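Local structure of alpha-fucosidase (Bifidobacterium bifidum, 2EAB) at residues 181-186 / 314-319; 541-546 / 585-590; 859-864 / 880-885. The protein probably releases alpha-1,2-linked L-fucose from glycans by hydrolysis, this chain being the catalytic part of a longer protein that carries signal and transmembrane segments. All coordinates share one frame; numbering follows the deposited sequence.

Contact 1. Residues 181-186 / 314-319; sequences EYFASN and KGYTAV
The one direct polar link is the hydrogen bond from the phenol of Y316 to the carboxylate of E181, Y316 OH to E181 OE1, at 2.6 Å. The phenol oxygen meets OE1 on its syn side, 32° out of the carboxylate plane, while OE1 itself lies at the edge of the tyrosine ring. E181 reaches this far because its CG stands anti to the backbone N (chi1 179°) and the chain runs on extended. Its other oxygen, OE2, forms salt bridges with K166 and K320.

The apolar part centres on F183, whose ring rim meets the helix: CE1 lies 4.1 Å from V319 CG1, and CE2 is 4.2 Å from Y316 CE1. H323, one turn beyond V319, stacks on the same ring, and R194 makes a cation-pi contact with Y316.

A water completes the set, accepting from S185 OG at 2.6 Å and donating to V319 O at 2.7 Å.

Strand 176-185 of the nine-stranded antiparallel sheet in the N-terminal domain is thus joined to the first turn of helix 316-331. With two lysines on OE2 and a phenol on OE1, the buried E181 is probably held as a carboxylate.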
# COMPACT_ATOMS: atom_id res chain seq x y z
N GLU A 181 -20.43 20.23 -1.59
CA GLU A 181 -18.99 20.08 -1.71
C GLU A 181 -18.47 19.45 -0.43
O GLU A 181 -18.83 19.87 0.67
CB GLU A 181 -18.33 21.44 -1.92
CG GLU A 181 -16.82 21.40 -2.03
CD GLU A 181 -16.21 22.76 -1.84
OE1 GLU A 181 -16.20 23.26 -0.69
OE2 GLU A 181 -15.72 23.34 -2.83
N TYR A 182 -17.63 18.43 -0.58
CA TYR A 182 -17.07 17.71 0.56
C TYR A 182 -15.56 17.60 0.46
O TYR A 182 -15.03 17.26 -0.59
CB TYR A 182 -17.63 16.29 0.63
CG TYR A 182 -19.13 16.16 0.58
CD1 TYR A 182 -19.90 16.28 1.73
CD2 TYR A 182 -19.78 15.87 -0.62
CE1 TYR A 182 -21.28 16.14 1.70
CE2 TYR A 182 -21.16 15.72 -0.67
CZ TYR A 182 -21.89 15.86 0.50
OH TYR A 182 -23.26 15.70 0.47
N PHE A 183 -14.87 17.86 1.57
CA PHE A 183 -13.44 17.58 1.65
C PHE A 183 -13.04 17.31 3.09
O PHE A 183 -13.79 17.61 4.02
CB PHE A 183 -12.59 18.68 1.00
CG PHE A 183 -12.74 20.04 1.63
CD1 PHE A 183 -11.95 20.42 2.71
CD2 PHE A 183 -13.64 20.97 1.11
CE1 PHE A 183 -12.07 21.69 3.28
CE2 PHE A 183 -13.77 22.23 1.68
CZ PHE A 183 -12.98 22.60 2.76
N ALA A 184 -11.87 16.70 3.27
CA ALA A 184 -11.32 16.47 4.59
C ALA A 184 -9.93 17.07 4.63
O ALA A 184 -9.02 16.62 3.93
CB ALA A 184 -11.28 14.99 4.92
N SER A 185 -9.79 18.11 5.44
CA SER A 185 -8.55 18.86 5.55
C SER A 185 -7.57 18.17 6.49
O SER A 185 -7.93 17.82 7.62
CB SER A 185 -8.84 20.26 6.06
OG SER A 185 -7.64 20.91 6.41
N ASN A 186 -6.34 18.00 6.03
CA ASN A 186 -5.27 17.57 6.92
C ASN A 186 -4.79 18.70 7.85
O ASN A 186 -4.75 18.51 9.06
CB ASN A 186 -4.13 16.90 6.15
CG ASN A 186 -3.13 16.22 7.07
OD1 ASN A 186 -2.13 16.82 7.45
ND2 ASN A 186 -3.41 14.98 7.45
N LYS A 314 -11.85 29.79 11.95
CA LYS A 314 -11.08 30.13 10.75
C LYS A 314 -11.99 30.47 9.58
O LYS A 314 -11.69 31.36 8.78
CB LYS A 314 -10.13 29.00 10.38
CG LYS A 314 -8.90 28.94 11.26
CD LYS A 314 -7.87 27.95 10.74
CE LYS A 314 -6.72 27.83 11.71
NZ LYS A 314 -5.67 26.87 11.25
N GLY A 315 -13.11 29.75 9.47
CA GLY A 315 -14.09 30.00 8.42
C GLY A 315 -13.87 29.18 7.17
O GLY A 315 -12.75 28.74 6.89
N TYR A 316 -14.93 29.02 6.40
CA TYR A 316 -14.94 28.16 5.21
C TYR A 316 -13.86 28.51 4.19
O TYR A 316 -13.12 27.63 3.73
CB TYR A 316 -16.32 28.18 4.56
CG TYR A 316 -16.37 27.54 3.19
CD1 TYR A 316 -16.29 26.16 3.03
CD2 TYR A 316 -16.48 28.33 2.05
CE1 TYR A 316 -16.33 25.58 1.77
CE2 TYR A 316 -16.53 27.76 0.78
CZ TYR A 316 -16.45 26.38 0.65
OH TYR A 316 -16.50 25.82 -0.60
N THR A 317 -13.77 29.79 3.82
CA THR A 317 -12.82 30.23 2.80
C THR A 317 -11.38 29.86 3.16
O THR A 317 -10.65 29.28 2.34
CB THR A 317 -12.95 31.75 2.52
OG1 THR A 317 -14.28 32.03 2.09
CG2 THR A 317 -11.97 32.19 1.43
N ALA A 318 -10.98 30.17 4.39
CA ALA A 318 -9.63 29.90 4.86
C ALA A 318 -9.34 28.40 5.00
O ALA A 318 -8.25 27.94 4.66
CB ALA A 318 -9.37 30.62 6.17
N VAL A 319 -10.31 27.65 5.53
CA VAL A 319 -10.16 26.20 5.68
C VAL A 319 -10.04 25.53 4.31
O VAL A 319 -9.18 24.66 4.12
CB VAL A 319 -11.32 25.59 6.53
CG1 VAL A 319 -11.30 24.06 6.48
CG2 VAL A 319 -11.23 26.08 7.97
O HOH W 1 -7.66 23.43 5.96

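Contact 2. Residues 541-546 / 585-590; sequences FYVNYM and QMLNDA
M586 and L587 of helix 577-596 face Y542 and V543 of helix 525-546, a packing of two helices in the (alpha/alpha)6 barrel that forms the catalytic domain of glycoside hydrolase family 95. The closest CA pair, Y542 CA and L587 CA, is 9.3 Å apart, and the contact is made by apolar side chains alone.

M586 does most of the bridging from its side. CG is anti to the backbone N (chi1 -178°) and chi2 is also extended, which carries the sulfur out toward the other helix; the bend at chi3, 64°, then turns the terminal methyl. CE arrives at the root of Y542, 4.0 Å from Y542 CB and 4.1 Å from Y542 CD1, oblique to the ring, and the two side chains run at about a right angle to each other. The first torsion of Y542 is unusual, -98°, off the staggered positions. One face of its ring is covered from within its own segment by M546, with M546 CG 3.8 Å above the ring plane and over its centre. Near this end, helix 525-546 widens into a pi-type turn at 542-546.

P509 of helix 507-520 touches both Y542 and M586, so a third helix closes over this pair. W632 and A635 of helix 632-639 lie against V543 and L587, respectively. On another side of helix 577-596, Q585 bonds to D690, a calcium ligand in another model of this protein, and D589 bonds through OD1 to TRS, probably from the crystallisation liquor.

The second touch across the helices is a methyl meeting a methyl: V543 CG2 lies 4.3 Å from L587 CD2.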
# COMPACT_ATOMS: atom_id res chain seq x y z
N PHE A 541 17.88 -11.44 14.29
CA PHE A 541 16.87 -12.46 14.52
C PHE A 541 17.01 -13.60 13.52
O PHE A 541 17.09 -14.77 13.91
CB PHE A 541 15.47 -11.83 14.44
CG PHE A 541 14.34 -12.80 14.65
CD1 PHE A 541 14.29 -13.60 15.80
CD2 PHE A 541 13.32 -12.90 13.72
CE1 PHE A 541 13.25 -14.50 15.99
CE2 PHE A 541 12.27 -13.78 13.91
CZ PHE A 541 12.23 -14.59 15.05
N TYR A 542 17.08 -13.27 12.24
CA TYR A 542 17.19 -14.30 11.22
C TYR A 542 18.49 -15.07 11.31
O TYR A 542 18.49 -16.29 11.25
CB TYR A 542 16.91 -13.75 9.82
CG TYR A 542 15.48 -14.04 9.45
CD1 TYR A 542 14.45 -13.21 9.89
CD2 TYR A 542 15.15 -15.19 8.75
CE1 TYR A 542 13.12 -13.51 9.60
CE2 TYR A 542 13.83 -15.50 8.46
CZ TYR A 542 12.82 -14.65 8.89
OH TYR A 542 11.51 -14.95 8.61
N VAL A 543 19.60 -14.35 11.46
CA VAL A 543 20.91 -15.00 11.53
C VAL A 543 21.01 -15.95 12.73
O VAL A 543 21.49 -17.09 12.60
CB VAL A 543 22.06 -13.96 11.56
CG1 VAL A 543 23.39 -14.61 12.01
CG2 VAL A 543 22.22 -13.29 10.21
N ASN A 544 20.56 -15.49 13.89
CA ASN A 544 20.76 -16.23 15.14
C ASN A 544 19.71 -17.26 15.48
O ASN A 544 20.01 -18.23 16.18
CB ASN A 544 20.95 -15.25 16.30
CG ASN A 544 22.28 -14.55 16.24
OD1 ASN A 544 23.30 -15.10 16.66
ND2 ASN A 544 22.29 -13.35 15.69
N TYR A 545 18.49 -17.08 14.97
CA TYR A 545 17.39 -17.96 15.35
C TYR A 545 16.73 -18.72 14.21
O TYR A 545 16.29 -19.86 14.40
CB TYR A 545 16.33 -17.17 16.14
CG TYR A 545 16.88 -16.57 17.40
CD1 TYR A 545 16.89 -17.31 18.59
CD2 TYR A 545 17.39 -15.28 17.42
CE1 TYR A 545 17.40 -16.77 19.76
CE2 TYR A 545 17.90 -14.72 18.58
CZ TYR A 545 17.90 -15.48 19.75
OH TYR A 545 18.39 -14.93 20.91
N MET A 546 16.64 -18.10 13.03
CA MET A 546 15.82 -18.65 11.95
C MET A 546 16.56 -19.48 10.91
O MET A 546 16.03 -20.49 10.43
CB MET A 546 15.02 -17.54 11.26
CG MET A 546 14.14 -16.73 12.21
SD MET A 546 12.83 -17.68 13.00
CE MET A 546 11.75 -18.01 11.61
N GLN A 585 17.33 -10.27 0.44
CA GLN A 585 17.13 -8.84 0.22
C GLN A 585 17.27 -8.05 1.50
O GLN A 585 17.84 -6.94 1.49
CB GLN A 585 15.76 -8.56 -0.40
CG GLN A 585 15.71 -7.22 -1.10
CD GLN A 585 16.56 -7.21 -2.35
OE1 GLN A 585 16.27 -7.92 -3.31
NE2 GLN A 585 17.64 -6.44 -2.34
N MET A 586 16.77 -8.59 2.61
CA MET A 586 16.87 -7.92 3.89
C MET A 586 18.33 -7.75 4.31
O MET A 586 18.74 -6.68 4.73
CB MET A 586 16.10 -8.66 4.98
CG MET A 586 16.16 -7.94 6.32
SD MET A 586 15.36 -8.83 7.65
CE MET A 586 16.38 -10.31 7.76
N LEU A 587 19.11 -8.82 4.19
CA LEU A 587 20.52 -8.74 4.55
C LEU A 587 21.26 -7.77 3.63
O LEU A 587 22.14 -7.04 4.09
CB LEU A 587 21.17 -10.13 4.53
CG LEU A 587 20.67 -11.11 5.59
CD1 LEU A 587 21.25 -12.50 5.35
CD2 LEU A 587 20.99 -10.63 7.01
N ASN A 588 20.89 -7.76 2.36
CA ASN A 588 21.44 -6.82 1.39
C ASN A 588 21.17 -5.37 1.82
O ASN A 588 22.09 -4.55 1.91
CB ASN A 588 20.85 -7.12 0.01
CG ASN A 588 21.73 -6.63 -1.12
OD1 ASN A 588 22.73 -5.94 -0.92
ND2 ASN A 588 21.35 -7.00 -2.34
N ASP A 589 19.90 -5.07 2.10
CA ASP A 589 19.50 -3.75 2.59
C ASP A 589 20.19 -3.40 3.91
O ASP A 589 20.64 -2.26 4.09
CB ASP A 589 17.98 -3.67 2.79
CG ASP A 589 17.18 -3.59 1.49
OD1 ASP A 589 17.76 -3.48 0.39
OD2 ASP A 589 15.93 -3.61 1.57
N ALA A 590 20.25 -4.37 4.83
CA ALA A 590 20.88 -4.16 6.13
C ALA A 590 22.36 -3.80 6.00
O ALA A 590 22.85 -2.90 6.67
CB ALA A 590 20.70 -5.38 7.01

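Contact 3. Residues 859-864 / 880-885; sequences YEVKNG and SLLVFD
V861, L882 and F884 have the most surface buried where two beta-sheets pack face to face in the C-terminal domain, a beta-sandwich arrangement. Strand 859-863 belongs to one sheet and strand 880-884 to the other; their axes pass 8.8 Å apart and run in roughly the same direction, 21° apart, and no hydrogen bond joins them.

V861 points toward the facing sheet and plants both its methyls on F884. CG1 sits over one face of the ring, 3.9 Å from the ring centroid and 15° off the normal, a CH-pi contact. CG2 touches the ring too, 3.8 Å from F884 CE2. With chi1 at 54°, F884 sets its CG between its own backbone N and carbonyl carbon, and the ring rises from its strand to meet the valine coming from the opposite direction. Y892 of strand 890-896 meets the same ring at an inclined angle.

L882 fills the adjoining part of the interface, against I894 and V872 as well. Its CD1 is shared between two residues of the facing strand, 4.1 Å from V861 CG2 and 4.0 Å from Y859 CB. The phenol of Y859 leads elsewhere, its OH bonding to A834 O. The other leucine methyl, L882 CD2, rests 3.9 Å from the carbonyl oxygen Y859 O.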
# COMPACT_ATOMS: atom_id res chain seq x y z
N TYR A 859 23.22 10.33 -26.42
CA TYR A 859 22.76 11.54 -25.76
C TYR A 859 23.90 12.31 -25.10
O TYR A 859 25.00 11.79 -24.94
CB TYR A 859 21.69 11.21 -24.70
CG TYR A 859 20.41 10.62 -25.26
CD1 TYR A 859 19.24 11.37 -25.32
CD2 TYR A 859 20.37 9.30 -25.72
CE1 TYR A 859 18.05 10.82 -25.83
CE2 TYR A 859 19.21 8.75 -26.23
CZ TYR A 859 18.05 9.51 -26.29
OH TYR A 859 16.90 8.96 -26.80
N GLU A 860 23.61 13.56 -24.73
CA GLU A 860 24.56 14.41 -24.03
C GLU A 860 23.86 15.17 -22.91
O GLU A 860 22.63 15.34 -22.93
CB GLU A 860 25.24 15.38 -25.00
CG GLU A 860 24.28 16.30 -25.73
CD GLU A 860 24.95 17.15 -26.80
OE1 GLU A 860 26.17 17.00 -27.01
OE2 GLU A 860 24.24 17.95 -27.43
N VAL A 861 24.65 15.62 -21.94
CA VAL A 861 24.13 16.22 -20.71
C VAL A 861 24.49 17.69 -20.61
O VAL A 861 25.65 18.08 -20.85
CB VAL A 861 24.67 15.47 -19.46
CG1 VAL A 861 24.02 16.00 -18.18
CG2 VAL A 861 24.45 13.97 -19.58
N LYS A 862 23.51 18.52 -20.27
CA LYS A 862 23.72 19.94 -20.06
C LYS A 862 23.14 20.41 -18.73
O LYS A 862 22.17 19.83 -18.21
CB LYS A 862 23.13 20.76 -21.21
CG LYS A 862 23.83 20.53 -22.56
CD LYS A 862 23.20 21.37 -23.66
CE LYS A 862 23.72 20.96 -25.03
NZ LYS A 862 23.11 21.77 -26.12
N ASN A 863 23.76 21.44 -18.17
CA ASN A 863 23.20 22.19 -17.06
C ASN A 863 22.84 23.56 -17.62
O ASN A 863 23.69 24.45 -17.72
CB ASN A 863 24.22 22.30 -15.92
CG ASN A 863 23.75 23.20 -14.79
OD1 ASN A 863 22.60 23.64 -14.75
ND2 ASN A 863 24.66 23.49 -13.86
N GLY A 864 21.58 23.70 -18.02
CA GLY A 864 21.15 24.88 -18.78
C GLY A 864 21.84 24.89 -20.13
O GLY A 864 21.66 23.97 -20.93
N SER A 880 24.61 1.03 -22.38
CA SER A 880 25.44 2.13 -21.90
C SER A 880 24.76 3.01 -20.85
O SER A 880 23.53 3.15 -20.85
CB SER A 880 25.89 3.02 -23.07
OG SER A 880 26.83 2.35 -23.88
N LEU A 881 25.58 3.58 -19.97
CA LEU A 881 25.14 4.64 -19.06
C LEU A 881 25.92 5.92 -19.33
O LEU A 881 27.10 5.88 -19.73
CB LEU A 881 25.38 4.26 -17.60
CG LEU A 881 24.93 2.91 -17.04
CD1 LEU A 881 25.28 2.88 -15.57
CD2 LEU A 881 23.45 2.69 -17.22
N LEU A 882 25.26 7.04 -19.09
CA LEU A 882 25.92 8.33 -18.92
C LEU A 882 26.19 8.53 -17.44
O LEU A 882 25.27 8.43 -16.62
CB LEU A 882 25.02 9.45 -19.42
CG LEU A 882 24.89 9.59 -20.94
CD1 LEU A 882 23.63 10.35 -21.30
CD2 LEU A 882 26.12 10.28 -21.53
N VAL A 883 27.45 8.79 -17.10
CA VAL A 883 27.86 8.94 -15.71
C VAL A 883 28.43 10.33 -15.50
O VAL A 883 29.37 10.74 -16.19
CB VAL A 883 28.91 7.87 -15.31
CG1 VAL A 883 29.35 8.05 -13.86
CG2 VAL A 883 28.35 6.47 -15.52
N PHE A 884 27.87 11.06 -14.54
CA PHE A 884 28.31 12.43 -14.28
C PHE A 884 28.09 12.85 -12.84
O PHE A 884 27.20 12.33 -12.16
CB PHE A 884 27.67 13.43 -15.26
CG PHE A 884 26.16 13.37 -15.34
CD1 PHE A 884 25.38 14.31 -14.67
CD2 PHE A 884 25.51 12.41 -16.11
CE1 PHE A 884 23.98 14.28 -14.75
CE2 PHE A 884 24.12 12.37 -16.20
CZ PHE A 884 23.36 13.31 -15.52
N ASP A 885 28.93 13.77 -12.38
CA ASP A 885 28.75 14.39 -11.08
C ASP A 885 27.51 15.26 -11.09
O ASP A 885 27.15 15.83 -12.11
CB ASP A 885 29.95 15.27 -10.73
CG ASP A 885 31.22 14.48 -10.52
OD1 ASP A 885 31.16 13.26 -10.26
OD2 ASP A 885 32.30 15.10 -10.61

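Overall arrangement
The three contacts follow one another along the chain and sample its successive parts: contact 1 joins the N-terminal sheet to the helix 316-331, contact 2 lies within the helical catalytic domain, and contact 3 packs the sheets of the C-terminal domain. None touches another. Contacts 1 and 2 sit on opposite sides of the chain's centre, their centres 47 Å apart; contacts 2 and 3 come nearest, about 17 Å between nearest atoms. Contacts 1 and 3 lie away from the annotated calcium sites. In contact 2, the side chains of L587 and M586 are about 10 and 11 Å from those of D690 and E520, respectively, ligands of a calcium not bound here.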